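Local coordinates for protein cypemycin cysteine dehydrogenase (decarboxylating) (Streptomyces sp, PDB 6JDD) that oxidatively decarboxylates the C-terminal cysteine of the cypemycin precursor peptide with a bound FAD, a step in forming its aminovinyl-cysteine group, at residues Phe51-Val54 / Arg55-Arg58; Pro130-Asn133 / Glu134-Asn138. One frame throughout, in Å; residues are numbered along the deposited sequence.

Contact 1: Phe51-Val54 / Arg55-Arg58; sequences FLAV and RALR. With FAD (flavin-adenine dinucleotide), chain B.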
# COMPACT_ATOMS: atom_id res chain seq x y z
N PHE A 51 5.43 10.86 -21.60
CA PHE A 51 6.32 10.92 -22.79
C PHE A 51 7.57 11.74 -22.52
O PHE A 51 8.53 11.65 -23.31
CB PHE A 51 5.57 11.45 -24.01
CG PHE A 51 4.46 10.53 -24.48
CD1 PHE A 51 4.65 9.16 -24.60
CD2 PHE A 51 3.20 11.05 -24.79
CE1 PHE A 51 3.62 8.34 -25.03
CE2 PHE A 51 2.16 10.23 -25.19
CZ PHE A 51 2.38 8.88 -25.31
N LEU A 52 7.58 12.49 -21.43
CA LEU A 52 8.81 13.20 -20.99
C LEU A 52 8.89 13.19 -19.46
O LEU A 52 7.95 12.73 -18.83
CB LEU A 52 8.84 14.60 -21.58
CG LEU A 52 7.72 15.54 -21.18
CD1 LEU A 52 7.81 15.90 -19.72
CD2 LEU A 52 7.82 16.80 -22.00
N ALA A 53 10.01 13.66 -18.92
CA ALA A 53 10.21 13.75 -17.47
C ALA A 53 10.12 15.23 -17.06
O ALA A 53 10.94 16.05 -17.54
CB ALA A 53 11.52 13.10 -17.12
N VAL A 54 9.19 15.54 -16.16
CA VAL A 54 9.06 16.93 -15.64
C VAL A 54 10.39 17.36 -15.00
O VAL A 54 10.74 18.56 -15.10
CB VAL A 54 7.88 17.03 -14.67
CG1 VAL A 54 7.78 18.40 -14.05
CG2 VAL A 54 6.60 16.69 -15.40
N ARG A 55 11.06 16.42 -14.33
CA ARG A 55 12.34 16.70 -13.62
C ARG A 55 13.35 17.32 -14.60
O ARG A 55 14.00 18.31 -14.22
CB ARG A 55 12.90 15.41 -13.01
CG ARG A 55 12.96 15.43 -11.48
CD ARG A 55 13.56 14.16 -10.92
NE ARG A 55 12.55 13.23 -10.42
CZ ARG A 55 11.93 12.33 -11.17
NH1 ARG A 55 11.03 11.53 -10.63
NH2 ARG A 55 12.22 12.22 -12.46
N ALA A 56 13.47 16.75 -15.80
CA ALA A 56 14.42 17.25 -16.80
C ALA A 56 14.08 18.71 -17.17
O ALA A 56 15.02 19.53 -17.32
CB ALA A 56 14.43 16.33 -17.99
N LEU A 57 12.80 19.07 -17.26
CA LEU A 57 12.39 20.45 -17.59
C LEU A 57 12.74 21.38 -16.43
O LEU A 57 13.10 22.55 -16.67
CB LEU A 57 10.88 20.49 -17.87
CG LEU A 57 10.41 19.75 -19.11
CD1 LEU A 57 8.89 19.61 -19.09
CD2 LEU A 57 10.84 20.43 -20.38
N ARG A 58 12.58 20.92 -15.19
CA ARG A 58 12.98 21.75 -14.03
C ARG A 58 14.45 22.15 -14.21
O ARG A 58 14.78 23.25 -13.77
CB ARG A 58 12.78 21.02 -12.71
CG ARG A 58 11.34 20.94 -12.26
CD ARG A 58 11.19 20.22 -10.94
NE ARG A 58 9.89 19.58 -10.90
CZ ARG A 58 8.72 20.25 -10.88
NH1 ARG A 58 7.58 19.57 -10.84
NH2 ARG A 58 8.70 21.58 -10.87
PA FAD B . -4.65 15.67 -20.18
O1A FAD B . -4.62 16.66 -19.06
O2A FAD B . -3.74 14.49 -20.10
O5B FAD B . -6.15 15.17 -20.42
C5B FAD B . -6.61 13.99 -19.71
C4B FAD B . -8.11 14.02 -19.60
O4B FAD B . -8.50 13.78 -18.22
C3B FAD B . -8.79 15.35 -19.99
O3B FAD B . -10.03 15.13 -20.63
C2B FAD B . -8.97 16.04 -18.63
O2B FAD B . -10.02 16.98 -18.64
C1B FAD B . -9.28 14.84 -17.74
N9A FAD B . -8.95 15.05 -16.34
C8A FAD B . -8.98 16.24 -15.64
N7A FAD B . -8.62 16.09 -14.38
C5A FAD B . -8.35 14.73 -14.25
C6A FAD B . -7.93 13.94 -13.16
N6A FAD B . -7.70 14.42 -11.95
N1A FAD B . -7.76 12.62 -13.39
C2A FAD B . -8.00 12.14 -14.61
N3A FAD B . -8.39 12.78 -15.71
C4A FAD B . -8.56 14.09 -15.45
N1 FAD B . -3.25 12.83 -29.45
C2 FAD B . -3.12 13.85 -30.33
O2 FAD B . -3.98 14.73 -30.42
N3 FAD B . -2.04 13.96 -31.16
C4 FAD B . -1.02 13.04 -31.14
O4 FAD B . -0.07 13.17 -31.90
C4X FAD B . -1.12 11.96 -30.24
N5 FAD B . -0.16 11.07 -30.21
C5X FAD B . -0.28 10.04 -29.32
C6 FAD B . 0.74 9.08 -29.28
C7 FAD B . 0.69 8.01 -28.41
C7M FAD B . 1.80 7.00 -28.39
C8 FAD B . -0.42 7.88 -27.54
C8M FAD B . -0.50 6.72 -26.58
C9 FAD B . -1.43 8.82 -27.57
C9A FAD B . -1.39 9.91 -28.46
N10 FAD B . -2.39 10.87 -28.51
C10 FAD B . -2.30 11.93 -29.40
C1' FAD B . -3.56 10.77 -27.63
C2' FAD B . -3.45 11.69 -26.43
O2' FAD B . -2.38 11.27 -25.59
C3' FAD B . -4.75 11.70 -25.62
O3' FAD B . -5.78 12.32 -26.38
C4' FAD B . -4.63 12.41 -24.27
O4' FAD B . -5.88 12.34 -23.58
C5' FAD B . -4.21 13.85 -24.41
O5' FAD B . -4.30 14.51 -23.12
P FAD B . -3.69 15.98 -22.94
O1P FAD B . -4.21 16.84 -24.05
O2P FAD B . -2.21 15.86 -22.75
O3P FAD B . -4.36 16.44 -21.56
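V54 CG1 lies over one face of the R58 guanidinium, 3.4 Å from R58 NH1. With chi1 of V54 at 176°, CG1 stands opposite the backbone N and is carried toward the arginine one turn on. The polar end of R58 is held elsewhere: NH2 donates to the carbonyl of V65, and NH1 forms a long, weak ion pair with D74. The second flat group is the F51 ring, which meets the flavin. FAD C8M lies at the ring edge, in its plane. FAD C7 comes in obliquely, 3.6 Å from F51 CZ. Were F51 replaced by an alanine, the dimethyl end of the isoalloxazine would probably lose this neighbour and be freer to shift. Between the two flat groups the chain turns into helix 54-60, with A53 at the N-cap position. A53 O accepts a weak bond from A56 N at 3.1 Å. The first regular helical bond follows, from R58 N to V54 O at 3.0 Å. L52 and L57 cross at about a right angle, with L52 CD1 3.9 Å from L57 CD1. Both also pack on V44 of strand 39-44. A53 packs on R50 of a second subunit, and A56 on A22 of that same subunit. The chemistry is thus divided: the F51 ring meets the flavin through carbon-carbon contacts, backbone bonds start the helix, and V54 gives the R58 guanidinium an apolar cover while NH2 bonds to the V65 carbonyl.

Contact 2: Pro130-Asn133 / Glu134-Asn138; sequences PGSN and EIVEN. With FAD (flavin-adenine dinucleotide), chain B.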
# COMPACT_ATOMS: atom_id res chain seq x y z
N PRO A 130 -3.66 13.57 -35.06
CA PRO A 130 -3.51 12.41 -35.91
C PRO A 130 -4.36 12.50 -37.19
O PRO A 130 -4.13 11.74 -38.11
CB PRO A 130 -4.03 11.24 -35.06
CG PRO A 130 -4.33 11.81 -33.72
CD PRO A 130 -4.47 13.31 -33.87
N GLY A 131 -5.35 13.40 -37.20
CA GLY A 131 -6.44 13.39 -38.19
C GLY A 131 -7.57 14.34 -37.78
O GLY A 131 -7.40 15.10 -36.77
N SER A 132 -8.67 14.35 -38.55
CA SER A 132 -9.76 15.33 -38.33
C SER A 132 -11.10 14.82 -38.85
O SER A 132 -11.19 13.76 -39.43
CB SER A 132 -9.37 16.68 -38.89
OG SER A 132 -10.08 17.73 -38.24
N ASN A 133 -12.17 15.52 -38.51
CA ASN A 133 -13.49 15.29 -39.14
C ASN A 133 -14.21 16.63 -39.12
O ASN A 133 -13.64 17.61 -38.66
CB ASN A 133 -14.24 14.15 -38.46
CG ASN A 133 -14.54 14.44 -37.00
OD1 ASN A 133 -15.00 15.53 -36.64
ND2 ASN A 133 -14.33 13.46 -36.13
N GLU A 134 -15.47 16.64 -39.50
CA GLU A 134 -16.26 17.89 -39.68
C GLU A 134 -16.50 18.56 -38.32
O GLU A 134 -16.50 19.82 -38.27
CB GLU A 134 -17.56 17.58 -40.43
CG GLU A 134 -17.29 16.91 -41.80
CD GLU A 134 -17.15 15.38 -41.93
OE1 GLU A 134 -17.49 14.90 -43.04
OE2 GLU A 134 -16.69 14.65 -40.98
N ILE A 135 -16.65 17.76 -37.28
CA ILE A 135 -17.00 18.27 -35.94
C ILE A 135 -15.74 18.86 -35.31
O ILE A 135 -15.82 19.93 -34.71
CB ILE A 135 -17.58 17.13 -35.12
CG1 ILE A 135 -18.97 16.80 -35.65
CG2 ILE A 135 -17.57 17.46 -33.65
CD1 ILE A 135 -19.52 15.55 -35.06
N VAL A 136 -14.61 18.24 -35.53
CA VAL A 136 -13.30 18.79 -35.05
C VAL A 136 -13.05 20.15 -35.73
O VAL A 136 -12.68 21.09 -35.06
CB VAL A 136 -12.18 17.76 -35.31
CG1 VAL A 136 -10.80 18.33 -35.09
CG2 VAL A 136 -12.36 16.51 -34.45
N GLU A 137 -13.22 20.21 -37.04
CA GLU A 137 -12.97 21.43 -37.85
C GLU A 137 -13.89 22.54 -37.30
O GLU A 137 -13.42 23.67 -37.25
CB GLU A 137 -13.11 21.14 -39.35
CG GLU A 137 -11.88 20.41 -39.91
CD GLU A 137 -12.08 19.32 -41.01
OE1 GLU A 137 -13.10 19.40 -41.81
OE2 GLU A 137 -11.19 18.37 -41.12
N ASN A 138 -15.12 22.20 -36.91
CA ASN A 138 -16.04 23.25 -36.40
C ASN A 138 -15.53 23.83 -35.10
O ASN A 138 -15.57 25.08 -34.94
CB ASN A 138 -17.50 22.81 -36.30
CG ASN A 138 -18.22 22.90 -37.62
OD1 ASN A 138 -17.71 23.45 -38.63
ND2 ASN A 138 -19.40 22.31 -37.59
PA FAD B . -4.65 15.67 -20.18
O1A FAD B . -4.62 16.66 -19.06
O2A FAD B . -3.74 14.49 -20.10
O5B FAD B . -6.15 15.17 -20.42
C5B FAD B . -6.61 13.99 -19.71
C4B FAD B . -8.11 14.02 -19.60
O4B FAD B . -8.50 13.78 -18.22
C3B FAD B . -8.79 15.35 -19.99
O3B FAD B . -10.03 15.13 -20.63
C2B FAD B . -8.97 16.04 -18.63
O2B FAD B . -10.02 16.98 -18.64
C1B FAD B . -9.28 14.84 -17.74
N9A FAD B . -8.95 15.05 -16.34
C8A FAD B . -8.98 16.24 -15.64
N7A FAD B . -8.62 16.09 -14.38
C5A FAD B . -8.35 14.73 -14.25
C6A FAD B . -7.93 13.94 -13.16
N6A FAD B . -7.70 14.42 -11.95
N1A FAD B . -7.76 12.62 -13.39
C2A FAD B . -8.00 12.14 -14.61
N3A FAD B . -8.39 12.78 -15.71
C4A FAD B . -8.56 14.09 -15.45
N1 FAD B . -3.25 12.83 -29.45
C2 FAD B . -3.12 13.85 -30.33
O2 FAD B . -3.98 14.73 -30.42
N3 FAD B . -2.04 13.96 -31.16
C4 FAD B . -1.02 13.04 -31.14
O4 FAD B . -0.07 13.17 -31.90
C4X FAD B . -1.12 11.96 -30.24
N5 FAD B . -0.16 11.07 -30.21
C5X FAD B . -0.28 10.04 -29.32
C6 FAD B . 0.74 9.08 -29.28
C7 FAD B . 0.69 8.01 -28.41
C7M FAD B . 1.80 7.00 -28.39
C8 FAD B . -0.42 7.88 -27.54
C8M FAD B . -0.50 6.72 -26.58
C9 FAD B . -1.43 8.82 -27.57
C9A FAD B . -1.39 9.91 -28.46
N10 FAD B . -2.39 10.87 -28.51
C10 FAD B . -2.30 11.93 -29.40
C1' FAD B . -3.56 10.77 -27.63
C2' FAD B . -3.45 11.69 -26.43
O2' FAD B . -2.38 11.27 -25.59
C3' FAD B . -4.75 11.70 -25.62
O3' FAD B . -5.78 12.32 -26.38
C4' FAD B . -4.63 12.41 -24.27
O4' FAD B . -5.88 12.34 -23.58
C5' FAD B . -4.21 13.85 -24.41
O5' FAD B . -4.30 14.51 -23.12
P FAD B . -3.69 15.98 -22.94
O1P FAD B . -4.21 16.84 -24.05
O2P FAD B . -2.21 15.86 -22.75
O3P FAD B . -4.36 16.44 -21.56
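The start of helix 134-142 is capped by N133, in the loop that follows strand 123-127. N133 OD1 faces the first turn and takes two backbone N-H groups. V136 N donates to N133 OD1 at 3.0 Å, with an N-H...O angle of 164°. This donor is tilted 29° from the plane of the side-chain amide. I135 N also approaches N133 OD1, at 2.8 Å, but the bond is bent and weak. The chi1 of N133 is 62°, which sets CG between the backbone N and the carbonyl carbon and folds the amide back over the helix end. The other end of that amide is used as well: ND2 donates to Q117 of a third subunit, so one residue caps its helix and bonds across the interface. Its backbone carbonyl opens the helical ladder, N133 O accepting from E137 N at 3.1 Å. V136 crosses the N133 side chain at about a right angle, and its CG2 lies 3.6 Å from N133 OD1. V136 also packs on L97 and M101 of helix 97-104. On its other branch, V136 CG1 touches S132 OG at 3.3 Å. S132 OG is also 3.2 Å from E137 OE2; a hydrogen bond is possible there, but the one hydroxyl proton has another acceptor within reach. Three residues before the cap, P130 CD comes within 3.7 Å of FAD N3, next to the pyrimidine part of the flavin. P130 itself packs on M114 of the third subunit. An asparagine whose side-chain oxygen receives the N-H three residues on is the classic N-cap, here at the start of a helix that follows a strand of a parallel alpha/beta sheet.

How the contacts relate
Contact 1 comes first along the chain and closes before contact 2 opens. Their centres are 30 Å apart and their nearest atoms about 11 Å apart, so they do not touch. Each is a loop running into a helix after a strand of the same six-stranded parallel sheet: strand 39-44 leads to helix 54-60, and strand 123-127 to helix 134-142. Strands 10-15 and 90-95 lie between these two in the sheet. The same FAD joins the contacts, F51 meeting the dimethyl end of its flavin and P130 the pyrimidine end. Each contact also packs against a different neighbouring subunit, which links the flavin pocket to the twelve-chain assembly.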